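Local coordinates for protein Phenylalanine/tyrosine ammonia-lyase (Rhodosporidium toruloides, PDB 1Y2M) that catalyses the non-oxidative deamination of L-phenylalanine and L-tyrosine to trans-cinnamic and p-coumaric acid, working as a homotetramer, at residues Asp46-Met51 with Ala286-Leu291; Thr40-Val45 with Asp378-His383; Asp592-Trp597 with Leu636-Arg641. All blocks are in the same frame, centred on the assembly; numbering follows the deposited sequence.

Contact 1 of 3, residues Asp46-Met51 with Ala286-Leu291; sequences DIVEKM and AHMLSL
His287 lies along the flank of helix 44-52 and meets three of its residues in turn, Val48, Ile47 and Met51. Its CB rests 3.8 Å from Val48 CG2, the two side chains sliding past each other in opposite directions. With chi1 at -78° the bond to CG turns anti to the carbonyl carbon, which carries the ring past Val48 toward Ile47. At the tip, NE2 comes 3.8 Å from Ile47 CG2; that methyl makes an off-centre CH-pi contact with the imidazole, 29° from the ring normal. His287 CD2 comes nearest to Met51, a selenomethionine, whose SE stands 4.3 Å away in an oblique approach. The nitrogens are paired outside these segments: ND1 with Gln44 NE2, and NE2 with His383 ND1. Since an amide NH2 can only donate, ND1 is probably the acceptor and NE2 the protonated nitrogen. A histidine suits a spot like this, buried yet needing a bond at each end of a flat ring. The helix carrying it, 273-303, belongs to the bundle of long helices at the core of the PAL/histidase fold, and short helix 44-52 crosses it, their N-to-C directions 128° apart in these segments and the axes 10.5 Å apart. Small, beta-branched Val48 fits where the backbones approach, its CA 7.1 Å from that of His287. Its two methyls divide the work. CG1 touches the selenium of selenomethionine Met288 at 3.7 Å, a chain bent at chi2 so that its end swings over toward the valine, while CG2 meets Leu291 CD1 at 3.8 Å, tip to tip. Helix 368-391 covers the neighbouring flank, where His383 lies against both Ile47 and Met51.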
loop_
_atom_site.group_PDB
_atom_site.type_symbol
_atom_site.label_atom_id
_atom_site.label_comp_id
_atom_site.label_asym_id
_atom_site.label_seq_id
_atom_site.Cartn_x
_atom_site.Cartn_y
_atom_site.Cartn_z
ATOM N N ASP B 46 9.631 -24.613 -20.388
ATOM C CA ASP B 46 11.055 -24.916 -20.689
ATOM C C ASP B 46 11.953 -24.667 -19.450
ATOM O O ASP B 46 12.827 -25.482 -19.115
ATOM C CB ASP B 46 11.618 -24.019 -21.813
ATOM C CG ASP B 46 11.025 -24.300 -23.182
ATOM O OD1 ASP B 46 10.471 -25.419 -23.375
ATOM O OD2 ASP B 46 11.139 -23.381 -24.061
ATOM N N ILE B 47 11.733 -23.524 -18.801
ATOM C CA ILE B 47 12.471 -23.111 -17.611
ATOM C C ILE B 47 12.274 -24.089 -16.447
ATOM O O ILE B 47 13.217 -24.539 -15.790
ATOM C CB ILE B 47 12.066 -21.676 -17.198
ATOM C CG1 ILE B 47 12.660 -20.714 -18.244
ATOM C CG2 ILE B 47 12.532 -21.379 -15.769
ATOM C CD1 ILE B 47 12.209 -19.240 -18.166
ATOM N N VAL B 48 11.015 -24.445 -16.220
ATOM C CA VAL B 48 10.685 -25.413 -15.188
ATOM C C VAL B 48 11.292 -26.790 -15.456
ATOM O O VAL B 48 11.839 -27.436 -14.565
ATOM C CB VAL B 48 9.154 -25.476 -15.011
ATOM C CG1 VAL B 48 8.718 -26.701 -14.204
ATOM C CG2 VAL B 48 8.661 -24.181 -14.383
ATOM N N GLU B 49 11.204 -27.239 -16.699
ATOM C CA GLU B 49 11.712 -28.548 -17.032
ATOM C C GLU B 49 13.202 -28.606 -16.698
ATOM O O GLU B 49 13.686 -29.569 -16.136
ATOM C CB GLU B 49 11.508 -28.807 -18.521
ATOM C CG GLU B 49 12.041 -30.137 -18.964
ATOM C CD GLU B 49 11.808 -30.393 -20.453
ATOM O OE1 GLU B 49 11.872 -29.423 -21.263
ATOM O OE2 GLU B 49 11.577 -31.567 -20.819
ATOM N N LYS B 50 13.918 -27.526 -17.004
ATOM C CA LYS B 50 15.349 -27.536 -16.757
ATOM C C LYS B 50 15.632 -27.503 -15.270
ATOM O O LYS B 50 16.532 -28.178 -14.772
ATOM C CB LYS B 50 16.002 -26.352 -17.440
ATOM C CG LYS B 50 15.928 -26.436 -18.964
ATOM C CD LYS B 50 16.752 -27.617 -19.555
ATOM C CE LYS B 50 16.025 -28.290 -20.737
ATOM N NZ LYS B 50 15.712 -27.324 -21.844
HETATM N N MSE B 51 14.850 -26.733 -14.540
HETATM C CA MSE B 51 15.037 -26.698 -13.068
HETATM C C MSE B 51 14.834 -28.040 -12.421
HETATM O O MSE B 51 15.607 -28.469 -11.566
HETATM C CB MSE B 51 14.070 -25.691 -12.416
HETATM C CG MSE B 51 14.369 -24.280 -12.720
HETATM SE SE MSE B 51 13.513 -23.135 -11.301
HETATM C CE MSE B 51 14.945 -23.229 -9.856
ATOM N N ALA B 286 7.081 -19.966 -7.329
ATOM C CA ALA B 286 6.136 -19.143 -8.092
ATOM C C ALA B 286 5.947 -19.716 -9.462
ATOM O O ALA B 286 4.849 -19.708 -9.998
ATOM C CB ALA B 286 6.608 -17.706 -8.161
ATOM N N HIS B 287 7.015 -20.206 -10.082
ATOM C CA HIS B 287 6.852 -20.789 -11.438
ATOM C C HIS B 287 5.864 -21.948 -11.406
ATOM O O HIS B 287 5.029 -22.138 -12.304
ATOM C CB HIS B 287 8.164 -21.352 -11.944
ATOM C CG HIS B 287 9.153 -20.333 -12.460
ATOM N ND1 HIS B 287 8.835 -19.368 -13.393
ATOM C CD2 HIS B 287 10.492 -20.233 -12.250
ATOM C CE1 HIS B 287 9.932 -18.684 -13.691
ATOM N NE2 HIS B 287 10.956 -19.199 -13.016
HETATM N N MSE B 288 5.988 -22.769 -10.356
HETATM C CA MSE B 288 5.122 -23.947 -10.240
HETATM C C MSE B 288 3.668 -23.538 -10.056
HETATM O O MSE B 288 2.758 -24.135 -10.612
HETATM C CB MSE B 288 5.529 -24.859 -9.081
HETATM C CG MSE B 288 6.954 -25.240 -9.065
HETATM SE SE MSE B 288 7.551 -26.060 -10.753
HETATM C CE MSE B 288 9.509 -25.913 -10.298
ATOM N N LEU B 289 3.455 -22.483 -9.269
ATOM C CA LEU B 289 2.134 -22.042 -8.942
ATOM C C LEU B 289 1.521 -21.387 -10.204
ATOM O O LEU B 289 0.345 -21.524 -10.445
ATOM C CB LEU B 289 2.172 -21.072 -7.774
ATOM C CG LEU B 289 2.469 -21.637 -6.398
ATOM C CD1 LEU B 289 2.711 -20.514 -5.411
ATOM C CD2 LEU B 289 1.320 -22.505 -5.912
ATOM N N SER B 290 2.337 -20.773 -11.042
ATOM C CA SER B 290 1.872 -20.210 -12.302
ATOM C C SER B 290 1.380 -21.328 -13.195
ATOM O O SER B 290 0.314 -21.239 -13.802
ATOM C CB SER B 290 3.055 -19.517 -12.995
ATOM O OG SER B 290 2.704 -19.059 -14.278
ATOM N N LEU B 291 2.139 -22.430 -13.254
ATOM C CA LEU B 291 1.721 -23.581 -14.088
ATOM C C LEU B 291 0.470 -24.223 -13.529
ATOM O O LEU B 291 -0.432 -24.627 -14.260
ATOM C CB LEU B 291 2.847 -24.595 -14.263
ATOM C CG LEU B 291 4.055 -24.095 -15.089
ATOM C CD1 LEU B 291 5.071 -25.246 -15.277
ATOM C CD2 LEU B 291 3.640 -23.558 -16.436
#

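Contact 2 of 3, residues Thr40-Val45 with Asp378-His383; sequences TQVTQV and DLIHAH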
loop_
_atom_site.group_PDB
_atom_site.type_symbol
_atom_site.label_atom_id
_atom_site.label_comp_id
_atom_site.label_asym_id
_atom_site.label_seq_id
_atom_site.Cartn_x
_atom_site.Cartn_y
_atom_site.Cartn_z
ATOM N N THR B 40 9.200 -15.692 -27.995
ATOM C CA THR B 40 8.571 -16.981 -28.215
ATOM C C THR B 40 9.610 -18.119 -28.114
ATOM O O THR B 40 9.252 -19.300 -28.112
ATOM C CB THR B 40 7.915 -17.014 -29.613
ATOM O OG1 THR B 40 8.877 -16.570 -30.588
ATOM C CG2 THR B 40 6.605 -16.128 -29.648
ATOM N N GLN B 41 10.891 -17.768 -28.032
ATOM C CA GLN B 41 11.945 -18.788 -28.044
ATOM C C GLN B 41 12.265 -19.367 -26.652
ATOM O O GLN B 41 13.164 -20.193 -26.532
ATOM C CB GLN B 41 13.223 -18.262 -28.719
ATOM C CG GLN B 41 14.120 -19.381 -29.295
ATOM C CD GLN B 41 13.332 -20.464 -30.049
ATOM O OE1 GLN B 41 12.806 -20.219 -31.141
ATOM N NE2 GLN B 41 13.242 -21.663 -29.457
ATOM N N VAL B 42 11.544 -18.962 -25.607
ATOM C CA VAL B 42 11.692 -19.650 -24.324
ATOM C C VAL B 42 10.393 -19.549 -23.581
ATOM O O VAL B 42 9.683 -18.551 -23.712
ATOM C CB VAL B 42 12.781 -19.058 -23.462
ATOM C CG1 VAL B 42 12.349 -17.676 -22.886
ATOM C CG2 VAL B 42 13.195 -20.059 -22.351
ATOM N N THR B 43 10.057 -20.584 -22.838
ATOM C CA THR B 43 8.789 -20.588 -22.134
ATOM C C THR B 43 9.024 -20.947 -20.693
ATOM O O THR B 43 10.057 -21.514 -20.319
ATOM C CB THR B 43 7.810 -21.612 -22.729
ATOM O OG1 THR B 43 8.378 -22.927 -22.568
ATOM C CG2 THR B 43 7.542 -21.331 -24.221
ATOM N N GLN B 44 8.005 -20.705 -19.883
ATOM C CA GLN B 44 8.065 -21.043 -18.479
ATOM C C GLN B 44 8.164 -22.551 -18.316
ATOM O O GLN B 44 8.929 -23.036 -17.503
ATOM C CB GLN B 44 6.845 -20.468 -17.754
ATOM C CG GLN B 44 6.820 -20.749 -16.273
ATOM C CD GLN B 44 5.791 -19.898 -15.591
ATOM O OE1 GLN B 44 4.621 -19.943 -15.997
ATOM N NE2 GLN B 44 6.194 -19.102 -14.561
ATOM N N VAL B 45 7.404 -23.312 -19.110
ATOM C CA VAL B 45 7.553 -24.751 -19.048
ATOM C C VAL B 45 8.989 -25.190 -19.353
ATOM O O VAL B 45 9.510 -26.072 -18.640
ATOM C CB VAL B 45 6.547 -25.481 -20.014
ATOM C CG1 VAL B 45 6.821 -27.000 -19.992
ATOM C CG2 VAL B 45 5.086 -25.226 -19.609
ATOM N N ASP B 378 6.932 -11.443 -16.531
ATOM C CA ASP B 378 7.662 -10.932 -15.391
ATOM C C ASP B 378 8.408 -12.064 -14.706
ATOM O O ASP B 378 9.570 -11.886 -14.323
ATOM C CB ASP B 378 6.720 -10.259 -14.397
ATOM C CG ASP B 378 6.291 -8.909 -14.837
ATOM O OD1 ASP B 378 6.871 -8.355 -15.792
ATOM O OD2 ASP B 378 5.377 -8.359 -14.147
ATOM N N LEU B 379 7.792 -13.234 -14.581
ATOM C CA LEU B 379 8.510 -14.334 -13.951
ATOM C C LEU B 379 9.709 -14.814 -14.784
ATOM O O LEU B 379 10.752 -15.142 -14.241
ATOM C CB LEU B 379 7.558 -15.488 -13.726
ATOM C CG LEU B 379 6.451 -15.234 -12.696
ATOM C CD1 LEU B 379 5.387 -16.312 -12.709
ATOM C CD2 LEU B 379 7.074 -15.029 -11.326
ATOM N N ILE B 380 9.552 -14.850 -16.096
ATOM C CA ILE B 380 10.688 -15.177 -16.976
ATOM C C ILE B 380 11.833 -14.127 -16.922
ATOM O O ILE B 380 13.036 -14.444 -16.929
ATOM C CB ILE B 380 10.172 -15.353 -18.406
ATOM C CG1 ILE B 380 9.193 -16.535 -18.454
ATOM C CG2 ILE B 380 11.314 -15.497 -19.436
ATOM C CD1 ILE B 380 8.531 -16.693 -19.812
ATOM N N HIS B 381 11.431 -12.859 -16.853
ATOM C CA HIS B 381 12.413 -11.788 -16.647
ATOM C C HIS B 381 13.158 -11.950 -15.320
ATOM O O HIS B 381 14.420 -11.956 -15.267
ATOM C CB HIS B 381 11.682 -10.436 -16.673
ATOM C CG HIS B 381 12.594 -9.253 -16.633
ATOM N ND1 HIS B 381 13.107 -8.751 -15.455
ATOM C CD2 HIS B 381 13.040 -8.435 -17.618
ATOM C CE1 HIS B 381 13.846 -7.679 -15.729
ATOM N NE2 HIS B 381 13.824 -7.471 -17.020
ATOM N N ALA B 382 12.408 -12.172 -14.253
ATOM C CA ALA B 382 13.021 -12.396 -12.960
ATOM C C ALA B 382 14.009 -13.560 -12.998
ATOM O O ALA B 382 15.102 -13.508 -12.392
ATOM C CB ALA B 382 11.995 -12.662 -11.924
ATOM N N HIS B 383 13.649 -14.608 -13.729
ATOM C CA HIS B 383 14.532 -15.769 -13.842
ATOM C C HIS B 383 15.864 -15.310 -14.489
ATOM O O HIS B 383 16.972 -15.728 -14.092
ATOM C CB HIS B 383 13.888 -16.843 -14.734
ATOM C CG HIS B 383 14.427 -18.194 -14.470
ATOM N ND1 HIS B 383 13.807 -19.064 -13.603
ATOM C CD2 HIS B 383 15.532 -18.823 -14.924
ATOM C CE1 HIS B 383 14.508 -20.183 -13.550
ATOM N NE2 HIS B 383 15.560 -20.062 -14.339
#
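Ile380 packs against the beginning of helix 44-52, a helix whose N-cap is Thr43. The apolar part of the contact is built round this isoleucine. Its CG2 lies 4.2 Å from Val42 CG1 in the extended lead-in to the helix, and its CD1 reaches the first turn, 4.0 Å from Gln44 N and 4.4 Å from Thr43 C. A branched chain is useful here because one methyl can cover the strand-like approach while the longer arm covers the backbone of the cap. Mixed packing comes next: Gln44, extended with chi1 -179°, lays its amide across Leu379, Gln44 NE2 standing 3.4 Å from Leu379 CD1 and 4.0 Å from Leu379 CB without bonding to either. Polar demands are met by hydrogen bonds to other parts of the fold. Thr43 OG1 caps Asp46 N, as a short beta-branched hydroxyl residue can, and Gln44 N is taken by Glu327 OE2, whose negative charge would probably also interact favourably with the N-terminal end of the helix dipole. Helix 368-391 also borders the second subunit, where Asp378 forms a salt bridge with Lys424 of that subunit. Glutamine suits its buried place by offering both an acceptor and a donor: while NE2 serves helix 273-303 as donor, OE1 is hydrogen-bonded to Ser290 OG.

Contact 3 of 3, residues Asp592-Trp597 with Leu636-Arg641; sequences DLVPRW and LTRQVR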
loop_
_atom_site.group_PDB
_atom_site.type_symbol
_atom_site.label_atom_id
_atom_site.label_comp_id
_atom_site.label_asym_id
_atom_site.label_seq_id
_atom_site.Cartn_x
_atom_site.Cartn_y
_atom_site.Cartn_z
ATOM N N ASP B 592 -33.790 -29.684 -3.539
ATOM C CA ASP B 592 -33.684 -31.070 -3.182
ATOM C C ASP B 592 -34.258 -31.938 -4.329
ATOM O O ASP B 592 -35.039 -31.463 -5.179
ATOM C CB ASP B 592 -34.394 -31.306 -1.881
ATOM C CG ASP B 592 -33.554 -30.897 -0.651
ATOM O OD1 ASP B 592 -32.436 -30.365 -0.788
ATOM O OD2 ASP B 592 -34.048 -31.107 0.478
ATOM N N LEU B 593 -33.826 -33.194 -4.363
ATOM C CA LEU B 593 -34.028 -34.039 -5.529
ATOM C C LEU B 593 -35.491 -34.217 -5.900
ATOM O O LEU B 593 -35.884 -34.013 -7.044
ATOM C CB LEU B 593 -33.351 -35.381 -5.311
ATOM C CG LEU B 593 -33.497 -36.385 -6.445
ATOM C CD1 LEU B 593 -32.744 -35.906 -7.640
ATOM C CD2 LEU B 593 -33.020 -37.792 -6.036
ATOM N N VAL B 594 -36.307 -34.565 -4.922
ATOM C CA VAL B 594 -37.703 -34.847 -5.203
ATOM C C VAL B 594 -38.445 -33.596 -5.716
ATOM O O VAL B 594 -39.028 -33.634 -6.797
ATOM C CB VAL B 594 -38.389 -35.470 -3.995
ATOM C CG1 VAL B 594 -39.924 -35.586 -4.209
ATOM C CG2 VAL B 594 -37.772 -36.856 -3.759
ATOM N N PRO B 595 -38.422 -32.489 -4.946
ATOM C CA PRO B 595 -39.125 -31.325 -5.544
ATOM C C PRO B 595 -38.509 -30.807 -6.850
ATOM O O PRO B 595 -39.250 -30.238 -7.654
ATOM C CB PRO B 595 -39.068 -30.254 -4.438
ATOM C CG PRO B 595 -37.874 -30.627 -3.603
ATOM C CD PRO B 595 -37.918 -32.179 -3.603
ATOM N N ARG B 596 -37.210 -30.963 -7.046
ATOM C CA ARG B 596 -36.562 -30.556 -8.277
ATOM C C ARG B 596 -37.213 -31.203 -9.475
ATOM O O ARG B 596 -37.505 -30.560 -10.466
ATOM C CB ARG B 596 -35.090 -30.934 -8.257
ATOM C CG ARG B 596 -34.352 -30.274 -9.412
ATOM C CD ARG B 596 -32.872 -30.518 -9.376
ATOM N NE ARG B 596 -32.169 -29.690 -10.357
ATOM C CZ ARG B 596 -30.873 -29.804 -10.581
ATOM N NH1 ARG B 596 -30.170 -30.683 -9.880
ATOM N NH2 ARG B 596 -30.284 -29.045 -11.466
ATOM N N TRP B 597 -37.384 -32.516 -9.404
ATOM C CA TRP B 597 -37.916 -33.245 -10.569
ATOM C C TRP B 597 -39.404 -33.002 -10.790
ATOM O O TRP B 597 -39.858 -32.959 -11.919
ATOM C CB TRP B 597 -37.560 -34.730 -10.485
ATOM C CG TRP B 597 -36.107 -34.887 -10.890
ATOM C CD1 TRP B 597 -35.045 -35.170 -10.094
ATOM C CD2 TRP B 597 -35.594 -34.661 -12.196
ATOM N NE1 TRP B 597 -33.896 -35.171 -10.830
ATOM C CE2 TRP B 597 -34.201 -34.870 -12.132
ATOM C CE3 TRP B 597 -36.174 -34.297 -13.423
ATOM C CZ2 TRP B 597 -33.379 -34.725 -13.253
ATOM C CZ3 TRP B 597 -35.357 -34.180 -14.543
ATOM C CH2 TRP B 597 -33.967 -34.399 -14.441
ATOM N N LEU B 636 -33.653 -42.750 -11.313
ATOM C CA LEU B 636 -32.439 -42.836 -12.106
ATOM C C LEU B 636 -31.265 -42.062 -11.454
ATOM O O LEU B 636 -30.128 -42.519 -11.428
ATOM C CB LEU B 636 -32.700 -42.319 -13.507
ATOM C CG LEU B 636 -31.558 -42.340 -14.532
ATOM C CD1 LEU B 636 -30.928 -43.739 -14.658
ATOM C CD2 LEU B 636 -32.091 -41.912 -15.888
ATOM N N THR B 637 -31.554 -40.877 -10.921
ATOM C CA THR B 637 -30.538 -40.099 -10.238
ATOM C C THR B 637 -29.938 -40.911 -9.090
ATOM O O THR B 637 -28.721 -40.983 -8.942
ATOM C CB THR B 637 -31.139 -38.790 -9.686
ATOM O OG1 THR B 637 -31.590 -37.992 -10.768
ATOM C CG2 THR B 637 -30.101 -38.014 -8.914
ATOM N N ARG B 638 -30.796 -41.527 -8.293
ATOM C CA ARG B 638 -30.307 -42.278 -7.141
ATOM C C ARG B 638 -29.416 -43.430 -7.623
ATOM O O ARG B 638 -28.362 -43.710 -7.031
ATOM C CB ARG B 638 -31.473 -42.774 -6.294
ATOM C CG ARG B 638 -32.182 -41.648 -5.592
ATOM C CD ARG B 638 -33.129 -42.132 -4.517
ATOM N NE ARG B 638 -33.860 -41.041 -3.853
ATOM C CZ ARG B 638 -35.180 -40.950 -3.771
ATOM N NH1 ARG B 638 -35.968 -41.892 -4.284
ATOM N NH2 ARG B 638 -35.712 -39.918 -3.127
ATOM N N GLN B 639 -29.815 -44.076 -8.723
ATOM C CA GLN B 639 -29.053 -45.239 -9.212
ATOM C C GLN B 639 -27.702 -44.844 -9.786
ATOM O O GLN B 639 -26.679 -45.477 -9.487
ATOM C CB GLN B 639 -29.860 -46.161 -10.127
ATOM C CG GLN B 639 -30.191 -45.762 -11.517
ATOM C CD GLN B 639 -31.105 -46.851 -12.228
ATOM O OE1 GLN B 639 -32.029 -47.410 -11.615
ATOM N NE2 GLN B 639 -30.833 -47.125 -13.499
ATOM N N VAL B 640 -27.670 -43.733 -10.501
ATOM C CA VAL B 640 -26.413 -43.231 -11.054
ATOM C C VAL B 640 -25.448 -42.787 -9.937
ATOM O O VAL B 640 -24.243 -43.070 -9.985
ATOM C CB VAL B 640 -26.661 -42.079 -12.039
ATOM C CG1 VAL B 640 -25.383 -41.459 -12.496
ATOM C CG2 VAL B 640 -27.464 -42.608 -13.242
ATOM N N ARG B 641 -25.991 -42.124 -8.926
ATOM C CA ARG B 641 -25.190 -41.795 -7.773
ATOM C C ARG B 641 -24.646 -43.055 -7.092
ATOM O O ARG B 641 -23.458 -43.128 -6.783
ATOM C CB ARG B 641 -26.001 -41.040 -6.767
ATOM C CG ARG B 641 -26.237 -39.645 -7.217
ATOM C CD ARG B 641 -27.330 -39.016 -6.342
ATOM N NE ARG B 641 -27.507 -37.581 -6.538
ATOM C CZ ARG B 641 -28.443 -36.884 -5.894
ATOM N NH1 ARG B 641 -29.256 -37.475 -5.043
ATOM N NH2 ARG B 641 -28.511 -35.585 -6.056
HETATM O O HOH W 1 -30.902 -35.034 -10.578
#
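Leu593 and Thr637 mark the closest backbone approach, their CA atoms 8.4 Å apart. Here the first turn of helix 593-611 faces the later part of helix 619-646, with segment axes 12.2 Å apart and N-to-C directions 133° from each other. Across this spacing side chains meet at their ends, and one water links two of them. Leu593 bridges it: CG anti to the backbone N (chi1 179°) sends the chain straight across, and chi2 of 68° splits the methyls between two sets of partners. CD1 meets Thr637 CG2 tip to tip at 3.6 Å. CD2 lies 4.0 Å from Arg638 CG and 3.9 Å from Arg641 NH1, so it touches the aliphatic part of one arginine and the head of the other. Replacing Leu593 by an alanine would probably open a gap between the helices, leaving the Thr637 methyl and the Arg638 chain without their apolar partner. The two are consecutive helices that run roughly antiparallel, as in a helical hairpin, far from the centre of the chain, probably in the extra helical region that eukaryotic PALs carry beyond the histidase-like core. Toward solvent, Val594 CG2 packs 3.7 Å from Arg638 NH2; an arginine suits this exposed position, since its long chain can cover leucine and valine while its charge stays near water. Deeper in, Trp597 NE1 donates to a water 3.0 Å away that lies in the plane of the indole, at its edge. That water donates in turn to Thr637 OG1, also at 3.0 Å, and the same hydroxyl bonds to Ala633 O. The indole itself is held against helix 506-560, where Phe548 meets it edge-to-face and Phe544 packs as well.

Overall arrangement
From the N terminus, the chain first lays down 40-45 and, directly after it, 46-51, so contacts 2 and 1 open side by side. Contact 1 closes first, when the chain reaches 286-291 on helix 273-303; contact 2 closes later, at 378-383 on helix 368-391, and its larger loop therefore encloses the smaller one. Their centres are 9 Å apart and they touch, so that helix 44-52 and its lead-in are bound to two long helices of the core. Contact 3 follows in series, closing a loop with 38 residues between its segments, most of them in helices 593-611 and 619-646. Its centre lies about 44 Å from that of contact 1, in a distant part of the helical fold.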